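Local atomic coordinates of beta-hexosaminidase (Neisseria gonorrhoeae, PDB entry 6JTJ), a protein that hydrolyses terminal beta-linked N-acetyl-D-hexosamine residues and probably releases N-acetylglucosamine from cell-wall fragments during peptidoglycan recycling. Residues P46-D50 with D320-N326; K206-F212 with M252-A258; K61-P67 with E91-R96; F272-K278 with I313-C319. One frame throughout, in Å; residues are numbered along the deposited sequence.

Interaction 1 (P46-D50 with D320-N326)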
# COMPACT_ATOMS: atom_id res chain seq x y z
N PRO C 46 -25.34 4.74 -11.78
CA PRO C 46 -24.10 5.35 -11.28
C PRO C 46 -23.32 4.52 -10.26
O PRO C 46 -22.50 5.07 -9.54
CB PRO C 46 -24.61 6.63 -10.62
CG PRO C 46 -25.94 6.24 -10.07
CD PRO C 46 -26.52 5.26 -11.08
N VAL C 47 -23.56 3.23 -10.19
CA VAL C 47 -22.85 2.38 -9.24
C VAL C 47 -22.05 1.36 -10.01
O VAL C 47 -22.58 0.73 -10.92
CB VAL C 47 -23.83 1.65 -8.30
CG1 VAL C 47 -23.10 0.68 -7.39
CG2 VAL C 47 -24.61 2.65 -7.47
N MET C 48 -20.79 1.19 -9.64
CA MET C 48 -19.98 0.12 -10.19
C MET C 48 -19.81 -0.92 -9.09
O MET C 48 -19.30 -0.64 -8.02
CB MET C 48 -18.62 0.63 -10.65
CG MET C 48 -17.71 -0.44 -11.22
SD MET C 48 -16.22 0.21 -12.05
CE MET C 48 -16.74 0.20 -13.75
N ALA C 49 -20.30 -2.12 -9.35
CA ALA C 49 -20.30 -3.17 -8.34
C ALA C 49 -19.29 -4.21 -8.75
O ALA C 49 -18.46 -3.95 -9.60
CB ALA C 49 -21.70 -3.75 -8.19
N ASP C 50 -19.34 -5.39 -8.13
CA ASP C 50 -18.44 -6.46 -8.50
C ASP C 50 -19.11 -7.80 -8.23
O ASP C 50 -20.29 -7.86 -7.93
CB ASP C 50 -17.11 -6.32 -7.75
CG ASP C 50 -17.25 -6.54 -6.27
OD1 ASP C 50 -18.37 -6.84 -5.78
OD2 ASP C 50 -16.22 -6.36 -5.58
N ASP C 320 -19.17 10.92 -10.44
CA ASP C 320 -20.21 10.43 -11.34
C ASP C 320 -20.65 9.04 -10.94
O ASP C 320 -21.84 8.71 -11.01
CB ASP C 320 -19.68 10.34 -12.77
CG ASP C 320 -19.38 11.67 -13.37
OD1 ASP C 320 -20.32 12.47 -13.57
OD2 ASP C 320 -18.20 11.94 -13.67
N ILE C 321 -19.69 8.22 -10.53
CA ILE C 321 -19.90 6.80 -10.35
C ILE C 321 -19.22 6.34 -9.06
O ILE C 321 -18.06 6.65 -8.84
CB ILE C 321 -19.29 6.02 -11.52
CG1 ILE C 321 -20.06 6.30 -12.82
CG2 ILE C 321 -19.29 4.52 -11.25
CD1 ILE C 321 -19.28 6.01 -14.09
N VAL C 322 -19.95 5.61 -8.22
CA VAL C 322 -19.40 5.15 -6.97
C VAL C 322 -19.03 3.68 -7.07
O VAL C 322 -19.75 2.88 -7.65
CB VAL C 322 -20.34 5.39 -5.76
CG1 VAL C 322 -20.55 6.87 -5.52
CG2 VAL C 322 -21.69 4.69 -5.92
N LEU C 323 -17.89 3.35 -6.49
CA LEU C 323 -17.38 2.00 -6.47
C LEU C 323 -17.72 1.35 -5.14
O LEU C 323 -17.47 1.94 -4.09
CB LEU C 323 -15.86 1.98 -6.61
CG LEU C 323 -15.33 1.72 -8.00
CD1 LEU C 323 -15.74 2.85 -8.93
CD2 LEU C 323 -13.80 1.56 -7.97
N VAL C 324 -18.30 0.16 -5.18
CA VAL C 324 -18.64 -0.59 -3.98
C VAL C 324 -18.17 -2.01 -4.18
O VAL C 324 -18.84 -2.79 -4.84
CB VAL C 324 -20.15 -0.56 -3.70
CG1 VAL C 324 -20.46 -1.16 -2.33
CG2 VAL C 324 -20.69 0.86 -3.77
N CYS C 325 -16.99 -2.32 -3.64
CA CYS C 325 -16.32 -3.57 -3.91
C CYS C 325 -16.33 -4.52 -2.72
O CYS C 325 -16.28 -4.11 -1.58
CB CYS C 325 -14.87 -3.28 -4.30
SG CYS C 325 -14.73 -2.09 -5.66
N ASN C 326 -16.36 -5.81 -3.02
CA ASN C 326 -16.29 -6.89 -2.03
C ASN C 326 -17.44 -6.92 -1.03
O ASN C 326 -17.31 -7.55 0.00
CB ASN C 326 -14.96 -6.84 -1.25
CG ASN C 326 -13.77 -6.55 -2.13
OD1 ASN C 326 -13.52 -7.26 -3.10
ND2 ASN C 326 -13.02 -5.49 -1.82
O HOH W 1 -19.57 -5.27 -3.92

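Interaction 2 (K206-F212 with M252-A258). With NAG (2-acetamido-2-deoxy-beta-D-glucopyranose), chain I.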
# COMPACT_ATOMS: atom_id res chain seq x y z
N LYS C 206 -9.80 3.37 -23.56
CA LYS C 206 -9.48 4.68 -23.00
C LYS C 206 -8.60 4.54 -21.75
O LYS C 206 -8.26 3.43 -21.35
CB LYS C 206 -10.77 5.41 -22.64
CG LYS C 206 -11.73 5.58 -23.81
CD LYS C 206 -11.09 6.33 -24.95
CE LYS C 206 -12.13 6.79 -25.95
NZ LYS C 206 -12.97 5.65 -26.42
N SER C 207 -8.25 5.68 -21.14
CA SER C 207 -7.38 5.71 -19.96
C SER C 207 -8.08 6.27 -18.72
O SER C 207 -9.10 6.96 -18.81
CB SER C 207 -6.18 6.57 -20.24
OG SER C 207 -6.59 7.93 -20.36
N CYS C 208 -7.55 5.91 -17.55
CA CYS C 208 -8.04 6.41 -16.27
C CYS C 208 -6.85 6.81 -15.42
O CYS C 208 -6.10 5.94 -14.96
CB CYS C 208 -8.86 5.33 -15.55
SG CYS C 208 -9.42 5.83 -13.91
N GLY C 209 -6.68 8.11 -15.23
CA GLY C 209 -5.56 8.64 -14.49
C GLY C 209 -5.76 8.48 -12.99
O GLY C 209 -6.85 8.71 -12.51
N LYS C 210 -4.71 8.09 -12.28
CA LYS C 210 -4.77 7.89 -10.84
C LYS C 210 -3.54 8.51 -10.18
O LYS C 210 -2.46 8.43 -10.79
CB LYS C 210 -4.74 6.39 -10.52
CG LYS C 210 -5.63 5.55 -11.39
CD LYS C 210 -5.91 4.18 -10.75
CE LYS C 210 -4.72 3.24 -10.81
NZ LYS C 210 -5.21 1.82 -10.81
N HIS C 211 -3.61 9.07 -8.97
CA HIS C 211 -4.81 9.26 -8.16
C HIS C 211 -4.93 10.75 -7.92
O HIS C 211 -4.12 11.33 -7.22
CB HIS C 211 -4.69 8.50 -6.84
CG HIS C 211 -4.39 7.05 -7.01
ND1 HIS C 211 -3.13 6.59 -7.33
CD2 HIS C 211 -5.18 5.96 -6.91
CE1 HIS C 211 -3.15 5.27 -7.40
NE2 HIS C 211 -4.38 4.87 -7.16
N PHE C 212 -5.93 11.36 -8.55
CA PHE C 212 -6.07 12.81 -8.58
C PHE C 212 -6.25 13.36 -7.17
O PHE C 212 -7.06 12.84 -6.41
CB PHE C 212 -7.30 13.20 -9.40
CG PHE C 212 -7.55 14.68 -9.45
CD1 PHE C 212 -6.90 15.47 -10.39
CD2 PHE C 212 -8.40 15.27 -8.56
CE1 PHE C 212 -7.11 16.83 -10.44
CE2 PHE C 212 -8.64 16.65 -8.61
CZ PHE C 212 -7.99 17.42 -9.55
N MET C 252 -8.25 11.80 -21.81
CA MET C 252 -8.39 10.84 -20.71
C MET C 252 -9.86 10.67 -20.34
O MET C 252 -10.57 11.66 -20.19
CB MET C 252 -7.59 11.34 -19.50
CG MET C 252 -7.68 10.47 -18.26
SD MET C 252 -6.51 11.01 -16.98
CE MET C 252 -7.05 12.68 -16.67
N ALA C 253 -10.31 9.43 -20.18
CA ALA C 253 -11.74 9.13 -19.99
C ALA C 253 -12.22 9.23 -18.56
O ALA C 253 -13.40 9.48 -18.31
CB ALA C 253 -12.06 7.75 -20.50
N ALA C 254 -11.31 9.02 -17.61
CA ALA C 254 -11.70 8.94 -16.22
C ALA C 254 -10.54 9.26 -15.31
O ALA C 254 -9.37 9.26 -15.72
CB ALA C 254 -12.20 7.55 -15.92
N VAL C 255 -10.89 9.47 -14.06
CA VAL C 255 -9.94 9.75 -13.00
C VAL C 255 -10.39 8.98 -11.75
O VAL C 255 -11.61 8.82 -11.53
CB VAL C 255 -9.91 11.26 -12.79
CG1 VAL C 255 -9.68 11.64 -11.36
CG2 VAL C 255 -8.87 11.90 -13.72
N MET C 256 -9.43 8.47 -10.99
CA MET C 256 -9.67 7.95 -9.65
C MET C 256 -9.02 8.95 -8.69
O MET C 256 -7.87 9.34 -8.90
CB MET C 256 -8.98 6.60 -9.36
CG MET C 256 -9.52 5.30 -10.08
SD MET C 256 -10.99 4.53 -9.40
CE MET C 256 -10.87 5.00 -7.67
N PRO C 257 -9.73 9.33 -7.63
CA PRO C 257 -9.17 10.30 -6.71
C PRO C 257 -8.29 9.66 -5.67
O PRO C 257 -8.44 8.48 -5.37
CB PRO C 257 -10.42 10.89 -6.06
CG PRO C 257 -11.33 9.73 -5.96
CD PRO C 257 -11.06 8.88 -7.19
N ALA C 258 -7.36 10.45 -5.14
CA ALA C 258 -6.54 10.01 -4.02
C ALA C 258 -7.36 10.07 -2.73
O ALA C 258 -8.09 11.03 -2.50
CB ALA C 258 -5.30 10.88 -3.90
C1 NAG I . -7.66 1.81 -4.89
C2 NAG I . -6.29 1.86 -5.57
C3 NAG I . -6.44 2.19 -7.04
C4 NAG I . -7.46 1.27 -7.70
C5 NAG I . -8.81 1.37 -7.02
C6 NAG I . -9.78 0.31 -7.56
C7 NAG I . -4.12 2.73 -4.67
C8 NAG I . -3.55 1.40 -4.91
N2 NAG I . -5.42 2.85 -4.99
O1 NAG I . -7.60 1.04 -3.70
O3 NAG I . -5.18 2.10 -7.65
O4 NAG I . -7.59 1.54 -9.07
O5 NAG I . -8.65 1.12 -5.64
O6 NAG I . -9.35 -1.02 -7.30
O7 NAG I . -3.43 3.63 -4.15

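Interaction 3 (K61-P67 with E91-R96)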
# COMPACT_ATOMS: atom_id res chain seq x y z
N LYS C 61 -27.07 -12.00 -10.96
CA LYS C 61 -27.82 -11.60 -12.16
C LYS C 61 -28.92 -10.60 -11.81
O LYS C 61 -29.07 -9.58 -12.48
CB LYS C 61 -28.42 -12.81 -12.86
CG LYS C 61 -27.38 -13.68 -13.54
CD LYS C 61 -27.99 -14.88 -14.22
CE LYS C 61 -26.91 -15.76 -14.82
NZ LYS C 61 -27.45 -16.98 -15.46
N GLN C 62 -29.67 -10.90 -10.76
CA GLN C 62 -30.74 -10.01 -10.35
C GLN C 62 -30.18 -8.69 -9.87
O GLN C 62 -30.70 -7.64 -10.22
CB GLN C 62 -31.61 -10.66 -9.26
CG GLN C 62 -32.53 -11.73 -9.82
CD GLN C 62 -32.99 -12.71 -8.76
OE1 GLN C 62 -32.61 -13.90 -8.73
NE2 GLN C 62 -33.84 -12.21 -7.89
N ARG C 63 -29.11 -8.75 -9.09
CA ARG C 63 -28.46 -7.52 -8.63
C ARG C 63 -28.00 -6.65 -9.80
O ARG C 63 -28.25 -5.46 -9.79
CB ARG C 63 -27.27 -7.85 -7.71
CG ARG C 63 -26.56 -6.63 -7.18
CD ARG C 63 -25.88 -6.89 -5.85
NE ARG C 63 -25.25 -8.20 -5.88
CZ ARG C 63 -25.53 -9.21 -5.08
NH1 ARG C 63 -26.44 -9.14 -4.11
NH2 ARG C 63 -24.86 -10.34 -5.25
N LEU C 64 -27.39 -7.25 -10.82
CA LEU C 64 -26.83 -6.46 -11.92
C LEU C 64 -27.89 -5.89 -12.85
O LEU C 64 -27.58 -5.08 -13.72
CB LEU C 64 -25.81 -7.27 -12.73
CG LEU C 64 -24.58 -7.89 -12.03
CD1 LEU C 64 -23.42 -8.03 -13.00
CD2 LEU C 64 -24.14 -7.18 -10.76
N LEU C 65 -29.14 -6.34 -12.68
CA LEU C 65 -30.25 -5.79 -13.44
C LEU C 65 -30.77 -4.52 -12.83
O LEU C 65 -31.53 -3.79 -13.47
CB LEU C 65 -31.38 -6.83 -13.59
CG LEU C 65 -31.07 -7.91 -14.63
CD1 LEU C 65 -31.98 -9.12 -14.47
CD2 LEU C 65 -31.17 -7.34 -16.04
N ASP C 66 -30.38 -4.24 -11.59
CA ASP C 66 -30.88 -3.07 -10.90
C ASP C 66 -30.47 -1.80 -11.64
O ASP C 66 -29.32 -1.67 -12.05
CB ASP C 66 -30.35 -3.07 -9.47
CG ASP C 66 -31.08 -2.09 -8.57
OD1 ASP C 66 -31.06 -0.87 -8.84
OD2 ASP C 66 -31.64 -2.54 -7.55
N PRO C 67 -31.41 -0.87 -11.85
CA PRO C 67 -31.06 0.36 -12.58
C PRO C 67 -29.97 1.24 -11.92
O PRO C 67 -29.41 2.11 -12.59
CB PRO C 67 -32.40 1.14 -12.66
CG PRO C 67 -33.30 0.50 -11.65
CD PRO C 67 -32.85 -0.92 -11.52
N GLU C 91 -21.72 -13.17 -20.30
CA GLU C 91 -22.95 -13.27 -19.53
C GLU C 91 -23.27 -11.97 -18.78
O GLU C 91 -24.43 -11.65 -18.59
CB GLU C 91 -22.96 -14.50 -18.61
CG GLU C 91 -22.05 -14.43 -17.39
CD GLU C 91 -22.10 -15.70 -16.55
OE1 GLU C 91 -23.10 -16.42 -16.67
OE2 GLU C 91 -21.16 -15.99 -15.78
N ILE C 92 -22.25 -11.22 -18.35
CA ILE C 92 -22.49 -9.90 -17.78
C ILE C 92 -23.10 -8.96 -18.81
O ILE C 92 -24.03 -8.22 -18.51
CB ILE C 92 -21.18 -9.28 -17.22
CG1 ILE C 92 -20.77 -10.00 -15.93
CG2 ILE C 92 -21.34 -7.79 -16.96
CD1 ILE C 92 -19.32 -9.80 -15.54
N LYS C 93 -22.54 -8.97 -20.01
CA LYS C 93 -22.98 -8.07 -21.07
C LYS C 93 -24.38 -8.42 -21.56
O LYS C 93 -25.15 -7.54 -21.94
CB LYS C 93 -21.99 -8.08 -22.24
CG LYS C 93 -20.60 -7.58 -21.86
CD LYS C 93 -19.94 -6.77 -22.96
CE LYS C 93 -18.76 -5.95 -22.44
NZ LYS C 93 -19.13 -4.65 -21.77
N ALA C 94 -24.72 -9.71 -21.55
CA ALA C 94 -26.02 -10.18 -22.04
C ALA C 94 -27.20 -9.72 -21.19
O ALA C 94 -28.33 -9.75 -21.66
CB ALA C 94 -26.01 -11.70 -22.14
N LEU C 95 -26.96 -9.30 -19.95
CA LEU C 95 -28.05 -8.98 -19.04
C LEU C 95 -28.89 -7.79 -19.47
O LEU C 95 -30.08 -7.75 -19.18
CB LEU C 95 -27.53 -8.72 -17.63
CG LEU C 95 -26.94 -9.93 -16.90
CD1 LEU C 95 -26.32 -9.44 -15.59
CD2 LEU C 95 -27.98 -11.01 -16.64
N ARG C 96 -28.27 -6.81 -20.12
CA ARG C 96 -28.95 -5.55 -20.38
C ARG C 96 -28.21 -4.73 -21.40
O ARG C 96 -27.09 -5.06 -21.77
CB ARG C 96 -29.12 -4.74 -19.09
CG ARG C 96 -27.82 -4.53 -18.32
CD ARG C 96 -28.03 -4.06 -16.88
NE ARG C 96 -28.24 -2.61 -16.79
CZ ARG C 96 -28.42 -1.96 -15.66
NH1 ARG C 96 -28.44 -2.61 -14.49
NH2 ARG C 96 -28.62 -0.63 -15.68

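Interaction 4 (F272-K278 with I313-C319)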
# COMPACT_ATOMS: atom_id res chain seq x y z
N PHE C 272 -14.01 13.31 -1.75
CA PHE C 272 -15.21 13.83 -1.12
C PHE C 272 -15.14 15.35 -1.08
O PHE C 272 -15.82 15.96 -0.29
CB PHE C 272 -15.32 13.30 0.31
CG PHE C 272 -15.47 11.81 0.41
CD1 PHE C 272 -16.71 11.21 0.31
CD2 PHE C 272 -14.37 11.02 0.68
CE1 PHE C 272 -16.87 9.84 0.46
CE2 PHE C 272 -14.52 9.63 0.81
CZ PHE C 272 -15.77 9.04 0.71
N SER C 273 -14.36 15.96 -1.96
CA SER C 273 -14.17 17.42 -1.92
C SER C 273 -14.70 18.13 -3.16
O SER C 273 -14.16 17.95 -4.25
CB SER C 273 -12.69 17.73 -1.80
OG SER C 273 -12.45 19.12 -1.99
N GLU C 274 -15.73 18.96 -2.98
CA GLU C 274 -16.25 19.82 -4.05
C GLU C 274 -15.18 20.70 -4.62
O GLU C 274 -15.14 20.96 -5.82
CB GLU C 274 -17.36 20.73 -3.53
CG GLU C 274 -18.66 20.04 -3.22
CD GLU C 274 -19.78 21.03 -2.91
OE1 GLU C 274 -19.54 21.99 -2.14
OE2 GLU C 274 -20.90 20.86 -3.44
N ILE C 275 -14.31 21.20 -3.75
CA ILE C 275 -13.23 22.07 -4.18
C ILE C 275 -12.34 21.31 -5.19
O ILE C 275 -12.11 21.78 -6.31
CB ILE C 275 -12.44 22.61 -2.97
CG1 ILE C 275 -13.34 23.57 -2.15
CG2 ILE C 275 -11.19 23.34 -3.43
CD1 ILE C 275 -12.85 23.86 -0.75
N TRP C 276 -11.87 20.13 -4.80
CA TRP C 276 -11.00 19.36 -5.69
C TRP C 276 -11.72 18.95 -6.97
O TRP C 276 -11.18 19.10 -8.06
CB TRP C 276 -10.41 18.12 -4.98
CG TRP C 276 -9.24 18.45 -4.15
CD1 TRP C 276 -9.14 18.33 -2.79
CD2 TRP C 276 -7.98 18.94 -4.60
NE1 TRP C 276 -7.90 18.73 -2.37
CE2 TRP C 276 -7.18 19.13 -3.46
CE3 TRP C 276 -7.46 19.26 -5.86
CZ2 TRP C 276 -5.86 19.60 -3.55
CZ3 TRP C 276 -6.18 19.76 -5.95
CH2 TRP C 276 -5.37 19.90 -4.80
N LEU C 277 -12.93 18.43 -6.84
CA LEU C 277 -13.60 17.79 -7.95
C LEU C 277 -14.38 18.76 -8.85
O LEU C 277 -14.35 18.61 -10.07
CB LEU C 277 -14.51 16.67 -7.45
CG LEU C 277 -13.84 15.61 -6.57
CD1 LEU C 277 -14.85 14.56 -6.16
CD2 LEU C 277 -12.65 14.96 -7.28
N LYS C 278 -15.04 19.75 -8.27
CA LYS C 278 -15.84 20.67 -9.09
C LYS C 278 -15.05 21.89 -9.46
O LYS C 278 -14.93 22.24 -10.62
CB LYS C 278 -17.13 21.06 -8.37
CG LYS C 278 -18.08 19.89 -8.22
CD LYS C 278 -19.41 20.30 -7.61
CE LYS C 278 -20.33 19.10 -7.58
NZ LYS C 278 -21.50 19.34 -6.70
N ILE C 313 -22.70 11.62 -0.18
CA ILE C 313 -21.67 12.67 -0.05
C ILE C 313 -20.67 12.60 -1.22
O ILE C 313 -20.15 13.62 -1.64
CB ILE C 313 -20.97 12.71 1.33
CG1 ILE C 313 -20.32 11.38 1.68
CG2 ILE C 313 -21.96 13.12 2.43
CD1 ILE C 313 -19.45 11.46 2.93
N SER C 314 -20.43 11.40 -1.74
CA SER C 314 -19.61 11.24 -2.93
C SER C 314 -20.20 11.92 -4.16
O SER C 314 -19.52 12.70 -4.82
CB SER C 314 -19.36 9.78 -3.25
OG SER C 314 -18.64 9.15 -2.22
N PHE C 315 -21.46 11.63 -4.46
CA PHE C 315 -22.15 12.28 -5.58
C PHE C 315 -22.20 13.79 -5.40
O PHE C 315 -21.92 14.54 -6.34
CB PHE C 315 -23.58 11.79 -5.74
CG PHE C 315 -23.67 10.37 -6.19
CD1 PHE C 315 -23.05 9.96 -7.36
CD2 PHE C 315 -24.40 9.46 -5.46
CE1 PHE C 315 -23.13 8.65 -7.77
CE2 PHE C 315 -24.49 8.14 -5.88
CZ PHE C 315 -23.86 7.74 -7.04
N GLU C 316 -22.55 14.23 -4.20
CA GLU C 316 -22.62 15.64 -3.89
C GLU C 316 -21.27 16.34 -4.09
O GLU C 316 -21.22 17.49 -4.53
CB GLU C 316 -23.13 15.82 -2.45
CG GLU C 316 -22.98 17.20 -1.83
CD GLU C 316 -23.50 17.24 -0.38
OE1 GLU C 316 -22.75 16.89 0.56
OE2 GLU C 316 -24.65 17.68 -0.19
N ALA C 317 -20.17 15.64 -3.77
CA ALA C 317 -18.82 16.18 -3.99
C ALA C 317 -18.43 16.32 -5.47
O ALA C 317 -17.55 17.12 -5.79
CB ALA C 317 -17.78 15.34 -3.25
N GLY C 318 -19.03 15.53 -6.34
CA GLY C 318 -18.78 15.62 -7.78
C GLY C 318 -18.46 14.30 -8.49
O GLY C 318 -18.24 14.31 -9.70
N CYS C 319 -18.45 13.18 -7.77
CA CYS C 319 -18.25 11.88 -8.40
C CYS C 319 -19.45 11.51 -9.27
O CYS C 319 -20.59 11.76 -8.89
CB CYS C 319 -18.07 10.79 -7.37
SG CYS C 319 -16.67 11.02 -6.26
O HOH W 2 -22.68 17.00 -7.25

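Interaction 1 (P46-D50 with D320-N326)
Strand 47-49 runs parallel to strand 321-323: the strand axes approach to 4.7 Å at 27°, and Val47 lies level with Val322, Met48 with Leu323. Three backbone bonds set this register. Val322 N donates to Pro46 O, Met48 N to Val322 O at 2.8 Å, and Val324 N to Met48 O. On one face Val47 CG2 meets Val322 CG2 at 3.9 Å, the two valines crossing obliquely. The other face carries Met48 and Leu323, which run alongside each other in one direction. Because Met48 CG stands anti to its backbone N (chi1 180°), the thioether runs beside Leu323, whose CD1 lies 4.0 Å from Met48 CB and 4.1 Å from Met48 SD; Ile321 CG2 also touches Met48 CB. Beyond the paired residues a side chain takes over from the backbone. Asp50 CG sits between its own N and carbonyl carbon (chi1 67°), which swings the carboxylate across to Asn326, and Asn326 N donates to the syn side of Asp50 OD2 at 2.6 Å. Arg77 forms a salt bridge with the same oxygen and also binds Asn326 OD1. A water lies 2.7 Å from Asp50 OD1 and 2.7 Å from Val324 O. In a glycosidase of family 3, with its (beta/alpha)8-type barrel, this pairing joins the first strand to the last and closes the ring. The buried Asp50 carboxylate, with an amide and a guanidinium on one oxygen, is probably stabilised as the anion, holding the strand ends together where the backbone ladder stops.

Interaction 2 (K206-F212 with M252-A258)
Phe212 and Met256 hold each other through the backbone, Phe212 N donating to Met256 O at 2.8 Å. One step on, Ala258 N reaches Phe212 O at 2.7 Å. Earlier in the parallel ladder Gly209 N donates to Ala254 O, and Met256 N to Gly209 O; Ser207 O takes Ala253 N.

Between these bonds the chain turns at a cis peptide joining Lys210 to His211, and both side chains address the bound N-acetylglucosamine. Lys210 NZ donates to NAG O4 at 3.0 Å and more distantly to NAG O3, while also forming a salt bridge with Glu107. His211 NE2 and NAG O3 share a hydrogen bond of 2.9 Å at the ring edge; Asp168, bonded to ND1 at the imidazole's far side, fixes its rotation. Lys210 CB covers one ring face, 3.4 Å above the centre. Both residues are predicted to bind substrate, consistent with their bonds to the sugar.

Packing follows outward. Lys210 lies alongside Met256, its CD 3.8 Å from Met256 CG, and Cys208 SG touches that CG too. On the opposite face Met252 SD rests 3.4 Å from Gly209 N, where the glycine has no side chain, and Phe212 CB meets Val255 CG1 at 3.5 Å. Strand 254-257 lies between strand 208-212 and strand 290-295; Leu281 of helix 274-284 covers Phe212 and Val255, Phe244 of helix 242-249 meets the Phe212 ring edge-to-face, and Met247 packs on Ser207 and Met252.

Interaction 3 (K61-P67 with E91-R96)
Arg96 turns its guanidinium edge-on to the backbone that follows Arg63, and a single nitrogen does the gripping: NH1 donates to Leu64 O at 2.7 Å and to Asp66 O at 2.8 Å. Both acceptors lie close to the guanidinium plane, 12° and 11° out of it, so the flat group is fixed in its rotation. The approach to the Asp66 carbonyl is less regular, NH1 standing well above its plane. The bend of the arginine chain at chi3 (-83°) brings NH1 to the carbonyls of this turn, while NH2 bonds weakly to Pro43 O. The two segments carry the C-terminal parts of helices 58-64 and 82-94, neighbours on the outside of the beta/alpha barrel, each following one of the parallel strands 47-49 and 69-74. Leu95 is the apolar wedge between them. Its CD1 branch lies 3.6 Å from Leu64 CB, the two leucines meeting at a slant, whereas CD2 reaches Lys61 CG at 4.1 Å, with the lysine chain crossing at about a right angle. Leu65 sends CD2 over the backbone of Leu95, 3.3 Å from Leu95 O. Lys61 NZ and Glu91 OE1 stay 4.5 Å apart, beyond a salt bridge, and Glu91 pairs with Arg55.

Interaction 4 (F272-K278 with I313-C319)
Ala317 presses its methyl against the backbone of Phe272, with CB 3.4 Å from Phe272 C, and the apolar centre spreads outward. The Phe272 ring leans across Ile313 at an oblique angle, CD1 lying 3.8 Å from Ile313 CD1. Ile313 CG1 sits between its own N and carbonyl carbon (chi1 57°), a turn that directs the long branch at the ring. Ser314 OG comes within 3.3 Å of Phe272 CE1, although its hydrogen-bond partner is Arg310 O. On the other flank Leu277 CD1 reaches Ala317 CB and Cys319 SG, 4.0 Å from the sulfur. The start of helix 274-284 meets the end of helix 307-317 on the outside of the barrel, the short segment axes inclined at 56° and 9.9 Å apart. Ser273 is the N-cap of the first helix, its OG accepting from Trp276 N and bonded also to Asp266. Gly318 closes the second in a Schellman motif of Cys319 N to Ser314 O and, weakly, Gly318 N to Phe315 O; Gly318 N also reaches Ser314 O. Glu274 CA makes a CA-H...O contact with Ala317 O. At the polar edge the extended chain of Lys278 passes Gly318, and NZ donates to Glu316 O at 2.9 Å, where its charge probably complements the carbonyl-rich helix end. A water accepts from Lys278 NZ and donates to Phe315 O, and Glu274 OE2 forms a long salt bridge with NZ at 3.6 Å.

How the interactions relate
Interactions 1 and 2 belong to one curled sheet: strand 290-295, lying between strands 254-257 and 321-323, joins them, and their centres are about 15 Å apart. Both border the bound sugar, which interaction 2 holds by hydrogen bonds while the Leu323 side chain of interaction 1 comes within about 4 Å of it. Interaction 4 touches interaction 1 through Phe315, whose CE1 is 3.8 Å from Pro46 CB, and interaction 2 through Phe212. Its Phe272 side chain lies about 4 Å from that of Asp294, the predicted nucleophile. Interaction 3 is peripheral, about 14 Å from interaction 1 and about 25 Å from interaction 2 between centres, and lies away from the annotated sites.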